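Local atomic coordinates of phospho-furanose lactonase (Mycoplasma synoviae, PDB entry 3OVG), a protein that hydrolyses phosphorylated furanose lactones such as D-xylono-1,4-lactone 5-phosphate, and also carboxy 1,4-lactones, using two zinc ions per subunit. Residues 183-188 with 210-215; 266-271 with 324-329. One frame throughout, in Å; residues are numbered along the deposited sequence.

Contact 1. Residues 183-188 with 210-215; sequences CPILVH and DKIQIS. With ZN (zinc ion), chain H.
Leu186 lies against Gln213 and Ser215 on the inner face of two neighbouring parallel strands, 185-188 and 212-215, in the TIM barrel of the phosphotriesterase family. Both Leu186 methyls face the serine hydroxyl, CD1 3.5 Å and CD2 3.6 Å from Ser215 OG, and CD1 also rests 3.9 Å from Gln213 CB. Because CG stands anti to the backbone N (chi1 180°), the fork leans forward along the strand to Ser215. Beneath it, four backbone hydrogen bonds stitch the strands, among them Val187 N to Gln213 O at 2.8 Å and Ser215 N to Val187 O at 2.7 Å, while Leu186 CA adds a C-H...O contact to Gln213 O at 3.2 Å.

The outer face packs more loosely between these strands: Ile185 CD1 comes only to 4.4 Å from Ile212 CG1, and helix 195-205 fills in over Ile185, Val187 and Ile212. Lys211 bends off at the strand start toward Ala329.

Toward the C-terminal part of the strands, His188 turns its imidazole to the metal, ND1 binding zinc at 2.4 Å beside a water and His216. Ser215 OG meanwhile hydrogen-bonds His26 of the other zinc site. The paired backbone holds His188 and Ser215 side by side on the inner face, one a first-shell zinc ligand, the other, through His26, probably a second-shell support; Leu186 packs against the serine alone.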
loop_
_atom_site.group_PDB
_atom_site.type_symbol
_atom_site.label_atom_id
_atom_site.label_comp_id
_atom_site.label_asym_id
_atom_site.label_seq_id
_atom_site.Cartn_x
_atom_site.Cartn_y
_atom_site.Cartn_z
ATOM N N CYS A 183 -10.234 36.438 -21.895
ATOM C CA CYS A 183 -9.053 35.945 -21.152
ATOM C C CYS A 183 -8.277 34.789 -21.830
ATOM O O CYS A 183 -8.843 34.006 -22.600
ATOM C CB CYS A 183 -9.434 35.544 -19.725
ATOM S SG CYS A 183 -10.348 33.982 -19.590
ATOM N N PRO A 184 -6.972 34.671 -21.535
ATOM C CA PRO A 184 -6.209 33.514 -22.004
ATOM C C PRO A 184 -6.638 32.213 -21.322
ATOM O O PRO A 184 -7.402 32.217 -20.335
ATOM C CB PRO A 184 -4.754 33.846 -21.638
ATOM C CG PRO A 184 -4.768 35.110 -20.853
ATOM C CD PRO A 184 -6.169 35.631 -20.754
ATOM N N ILE A 185 -6.157 31.108 -21.887
ATOM C CA ILE A 185 -6.491 29.757 -21.467
ATOM C C ILE A 185 -5.160 29.038 -21.351
ATOM O O ILE A 185 -4.296 29.197 -22.225
ATOM C CB ILE A 185 -7.355 29.050 -22.564
ATOM C CG1 ILE A 185 -8.742 29.710 -22.701
ATOM C CG2 ILE A 185 -7.485 27.573 -22.313
ATOM C CD1 ILE A 185 -9.541 29.201 -23.869
ATOM N N LEU A 186 -4.960 28.282 -20.278
ATOM C CA LEU A 186 -3.884 27.287 -20.290
ATOM C C LEU A 186 -4.416 25.910 -19.879
ATOM O O LEU A 186 -5.124 25.774 -18.861
ATOM C CB LEU A 186 -2.705 27.715 -19.412
ATOM C CG LEU A 186 -1.506 26.728 -19.342
ATOM C CD1 LEU A 186 -0.134 27.434 -19.221
ATOM C CD2 LEU A 186 -1.672 25.717 -18.196
ATOM N N VAL A 187 -4.107 24.898 -20.672
ATOM C CA VAL A 187 -4.535 23.523 -20.371
ATOM C C VAL A 187 -3.391 22.582 -19.945
ATOM O O VAL A 187 -2.374 22.490 -20.635
ATOM C CB VAL A 187 -5.316 22.902 -21.532
ATOM C CG1 VAL A 187 -5.942 21.539 -21.099
ATOM C CG2 VAL A 187 -6.454 23.858 -21.980
ATOM N N HIS A 188 -3.559 21.918 -18.787
ATOM C CA HIS A 188 -2.675 20.842 -18.310
ATOM C C HIS A 188 -2.994 19.571 -19.087
ATOM O O HIS A 188 -4.128 19.096 -19.033
ATOM C CB HIS A 188 -2.893 20.596 -16.786
ATOM C CG HIS A 188 -2.604 19.186 -16.331
ATOM N ND1 HIS A 188 -1.552 18.865 -15.491
ATOM C CD2 HIS A 188 -3.230 18.009 -16.594
ATOM C CE1 HIS A 188 -1.536 17.564 -15.265
ATOM N NE2 HIS A 188 -2.553 17.020 -15.917
ATOM N N ASP A 210 -5.193 31.871 -30.582
ATOM C CA ASP A 210 -4.160 32.792 -30.124
ATOM C C ASP A 210 -4.094 32.996 -28.621
ATOM O O ASP A 210 -3.117 33.572 -28.119
ATOM C CB ASP A 210 -4.319 34.163 -30.779
ATOM C CG ASP A 210 -3.156 34.499 -31.654
ATOM O OD1 ASP A 210 -3.072 33.891 -32.754
ATOM O OD2 ASP A 210 -2.313 35.347 -31.224
ATOM N N LYS A 211 -5.141 32.571 -27.928
ATOM C CA LYS A 211 -5.266 32.728 -26.467
ATOM C C LYS A 211 -4.942 31.435 -25.695
ATOM O O LYS A 211 -5.034 31.390 -24.443
ATOM C CB LYS A 211 -6.689 33.138 -26.098
ATOM C CG LYS A 211 -7.151 34.494 -26.585
ATOM C CD LYS A 211 -6.349 35.644 -25.952
ATOM C CE LYS A 211 -5.117 36.013 -26.808
ATOM N NZ LYS A 211 -4.716 37.422 -26.591
ATOM N N ILE A 212 -4.551 30.398 -26.433
ATOM C CA ILE A 212 -4.453 29.059 -25.869
ATOM C C ILE A 212 -3.022 28.604 -25.679
ATOM O O ILE A 212 -2.250 28.511 -26.644
ATOM C CB ILE A 212 -5.145 28.003 -26.781
ATOM C CG1 ILE A 212 -6.609 28.381 -27.063
ATOM C CG2 ILE A 212 -4.938 26.543 -26.223
ATOM C CD1 ILE A 212 -7.356 27.315 -27.884
ATOM N N GLN A 213 -2.686 28.285 -24.436
ATOM C CA GLN A 213 -1.480 27.508 -24.163
ATOM C C GLN A 213 -1.802 26.081 -23.716
ATOM O O GLN A 213 -2.785 25.834 -22.958
ATOM C CB GLN A 213 -0.671 28.166 -23.058
ATOM C CG GLN A 213 0.101 29.402 -23.482
ATOM C CD GLN A 213 0.739 30.075 -22.289
ATOM O OE1 GLN A 213 0.067 30.824 -21.565
ATOM N NE2 GLN A 213 2.041 29.820 -22.072
ATOM N N ILE A 214 -0.971 25.144 -24.172
ATOM C CA ILE A 214 -1.087 23.774 -23.722
ATOM C C ILE A 214 0.190 23.333 -23.001
ATOM O O ILE A 214 1.272 23.335 -23.588
ATOM C CB ILE A 214 -1.426 22.804 -24.867
ATOM C CG1 ILE A 214 -2.737 23.216 -25.547
ATOM C CG2 ILE A 214 -1.575 21.377 -24.304
ATOM C CD1 ILE A 214 -3.217 22.195 -26.566
ATOM N N SER A 215 0.060 22.942 -21.734
ATOM C CA SER A 215 1.233 22.640 -20.897
ATOM C C SER A 215 1.603 21.153 -20.913
ATOM O O SER A 215 0.760 20.302 -21.233
ATOM C CB SER A 215 0.976 23.084 -19.439
ATOM O OG SER A 215 1.556 24.352 -19.173
HETATM ZN ZN ZN H . -0.144 20.563 -14.464
HETATM O O HOH W 1 1.927 20.798 -13.119
#

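Contact 2. Residues 266-271 with 324-329; sequences QKHITL and PKRVLA
A sparse bridge of one hydrogen bond and a small apolar touch joins Lys267, His268 and Thr270, at the start of strand 269-271, to Pro324, Arg326 and Val327 in the C-terminal part of helix 313-327, at the end of the TIM barrel where its strands begin. The polar half belongs to Arg326. Its CG is anti to the backbone N (chi1 175°) and the chain then bends at chi3 (66°), carrying the guanidinium across to the turn before the strand. There NH2 donates to Lys267 O at 2.6 Å with an N-H...O angle of 155°; the oxygen lies in the guanidinium plane, at its edge, whereas the nitrogen stands tilted from the plane of the carbonyl. The same NH2 also bonds Thr236 OG1, and two partners on one nitrogen should restrict rotation of the group. His268 ND1 comes to 4.3 Å from NH2 but hydrogen-bonds Val235 O instead, while the amine of Lys267 leads away to a salt bridge with Asp318.

Deeper in, contact is purely apolar. Thr270 CG2 meets the proline ring, 4.1 Å from Pro324 CG and 4.2 Å from Pro324 CD, and stands 4.5 Å from Val327 CG2. Pro324 and Thr270 both also touch Cys25 of strand 22-25, and Leu271 shares a backbone hydrogen bond with that residue. The contact therefore lies where strand 269-271 passes between strands 236-239 and 22-25, closing the barrel, with helix 313-327 packed along its outside through Ile319.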
loop_
_atom_site.group_PDB
_atom_site.type_symbol
_atom_site.label_atom_id
_atom_site.label_comp_id
_atom_site.label_asym_id
_atom_site.label_seq_id
_atom_site.Cartn_x
_atom_site.Cartn_y
_atom_site.Cartn_z
ATOM N N GLN A 266 8.958 29.164 -33.789
ATOM C CA GLN A 266 9.397 29.807 -32.544
ATOM C C GLN A 266 8.367 30.734 -31.871
ATOM O O GLN A 266 8.472 31.030 -30.675
ATOM C CB GLN A 266 10.677 30.605 -32.756
ATOM C CG GLN A 266 10.486 31.875 -33.591
ATOM C CD GLN A 266 11.818 32.418 -34.027
ATOM O OE1 GLN A 266 12.548 31.746 -34.760
ATOM N NE2 GLN A 266 12.176 33.612 -33.535
ATOM N N LYS A 267 7.390 31.215 -32.618
ATOM C CA LYS A 267 6.351 32.048 -32.005
ATOM C C LYS A 267 5.291 31.251 -31.219
ATOM O O LYS A 267 4.405 31.848 -30.604
ATOM C CB LYS A 267 5.651 32.878 -33.076
ATOM C CG LYS A 267 6.570 33.844 -33.849
ATOM C CD LYS A 267 6.725 35.183 -33.132
ATOM C CE LYS A 267 7.654 36.122 -33.927
ATOM N NZ LYS A 267 7.902 37.363 -33.133
ATOM N N HIS A 268 5.391 29.922 -31.233
ATOM C CA HIS A 268 4.397 29.043 -30.610
ATOM C C HIS A 268 4.894 28.271 -29.397
ATOM O O HIS A 268 4.355 27.216 -29.072
ATOM C CB HIS A 268 3.850 28.096 -31.659
ATOM C CG HIS A 268 3.087 28.816 -32.710
ATOM N ND1 HIS A 268 1.717 28.964 -32.659
ATOM C CD2 HIS A 268 3.507 29.503 -33.801
ATOM C CE1 HIS A 268 1.323 29.687 -33.695
ATOM N NE2 HIS A 268 2.389 30.022 -34.404
ATOM N N ILE A 269 5.876 28.844 -28.706
ATOM C CA ILE A 269 6.536 28.183 -27.606
ATOM C C ILE A 269 6.666 29.130 -26.419
ATOM O O ILE A 269 7.196 30.241 -26.548
ATOM C CB ILE A 269 7.946 27.754 -28.023
ATOM C CG1 ILE A 269 7.880 26.849 -29.256
ATOM C CG2 ILE A 269 8.684 27.078 -26.846
ATOM C CD1 ILE A 269 9.262 26.391 -29.752
ATOM N N THR A 270 6.225 28.697 -25.246
ATOM C CA THR A 270 6.598 29.440 -24.059
ATOM C C THR A 270 7.323 28.491 -23.110
ATOM O O THR A 270 7.397 27.275 -23.364
ATOM C CB THR A 270 5.370 30.085 -23.366
ATOM O OG1 THR A 270 4.413 29.069 -23.110
ATOM C CG2 THR A 270 4.748 31.150 -24.274
ATOM N N LEU A 271 7.873 29.041 -22.034
ATOM C CA LEU A 271 8.650 28.257 -21.070
ATOM C C LEU A 271 8.087 28.473 -19.658
ATOM O O LEU A 271 7.339 29.414 -19.419
ATOM C CB LEU A 271 10.120 28.656 -21.108
ATOM C CG LEU A 271 11.030 27.994 -22.159
ATOM C CD1 LEU A 271 12.463 28.457 -21.943
ATOM C CD2 LEU A 271 10.930 26.474 -22.011
ATOM N N PRO A 324 4.639 35.318 -24.770
ATOM C CA PRO A 324 3.699 35.568 -23.663
ATOM C C PRO A 324 2.938 36.897 -23.782
ATOM O O PRO A 324 1.781 37.001 -23.328
ATOM C CB PRO A 324 4.595 35.554 -22.419
ATOM C CG PRO A 324 5.840 34.819 -22.836
ATOM C CD PRO A 324 6.026 35.146 -24.309
ATOM N N LYS A 325 3.584 37.899 -24.388
ATOM C CA LYS A 325 2.960 39.187 -24.624
ATOM C C LYS A 325 1.728 39.005 -25.512
ATOM O O LYS A 325 0.675 39.644 -25.309
ATOM C CB LYS A 325 3.975 40.155 -25.260
ATOM C CG LYS A 325 3.423 41.503 -25.631
ATOM C CD LYS A 325 4.520 42.598 -25.518
ATOM C CE LYS A 325 5.388 42.702 -26.747
ATOM N NZ LYS A 325 4.889 43.789 -27.673
ATOM N N ARG A 326 1.869 38.106 -26.475
ATOM C CA ARG A 326 0.782 37.703 -27.364
ATOM C C ARG A 326 -0.280 36.857 -26.664
ATOM O O ARG A 326 -1.447 37.215 -26.647
ATOM C CB ARG A 326 1.326 36.933 -28.569
ATOM C CG ARG A 326 0.235 36.381 -29.450
ATOM C CD ARG A 326 0.789 35.754 -30.739
ATOM N NE ARG A 326 1.601 34.550 -30.520
ATOM C CZ ARG A 326 1.110 33.385 -30.103
ATOM N NH1 ARG A 326 -0.185 33.266 -29.829
ATOM N NH2 ARG A 326 1.913 32.333 -29.940
ATOM N N VAL A 327 0.121 35.740 -26.075
ATOM C CA VAL A 327 -0.853 34.751 -25.618
ATOM C C VAL A 327 -1.574 35.137 -24.317
ATOM O O VAL A 327 -2.658 34.625 -24.058
ATOM C CB VAL A 327 -0.236 33.352 -25.488
ATOM C CG1 VAL A 327 0.332 32.913 -26.818
ATOM C CG2 VAL A 327 0.861 33.325 -24.397
ATOM N N LEU A 328 -0.995 36.054 -23.535
ATOM C CA LEU A 328 -1.586 36.463 -22.259
ATOM C C LEU A 328 -2.422 37.744 -22.361
ATOM O O LEU A 328 -3.064 38.146 -21.387
ATOM C CB LEU A 328 -0.498 36.647 -21.186
ATOM C CG LEU A 328 0.282 35.384 -20.779
ATOM C CD1 LEU A 328 1.370 35.804 -19.775
ATOM C CD2 LEU A 328 -0.651 34.383 -20.112
ATOM N N ALA A 329 -2.411 38.389 -23.531
ATOM C CA ALA A 329 -3.169 39.630 -23.726
ATOM C C ALA A 329 -4.662 39.320 -23.785
ATOM O O ALA A 329 -5.038 38.350 -24.425
ATOM C CB ALA A 329 -2.714 40.314 -25.031
#

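Contacts 1 and 2 lie with their centres about 10 Å apart and reach the same parallel sheet, in which strand 236-239 separates 212-215 from 269-271. On the inner face of this sheet, past strand 236-239, Gln213 NE2 probably hydrogen-bonds Thr270 OG1 at 2.7 Å, joining the two contacts. At the strand starts, Pro184 CB packs 3.3 Å from Val327 O, and Lys211 NZ comes to 3.3 Å from Arg326 O. Contact 1 runs up to the metals: the side chain of His188 is also about 6 Å from the second zinc. Contact 2 lies farther from the metals, toward the end of the barrel where the strands begin, the Thr270 side chain about 7 Å from that of His26 and about 13 Å from a zinc ion.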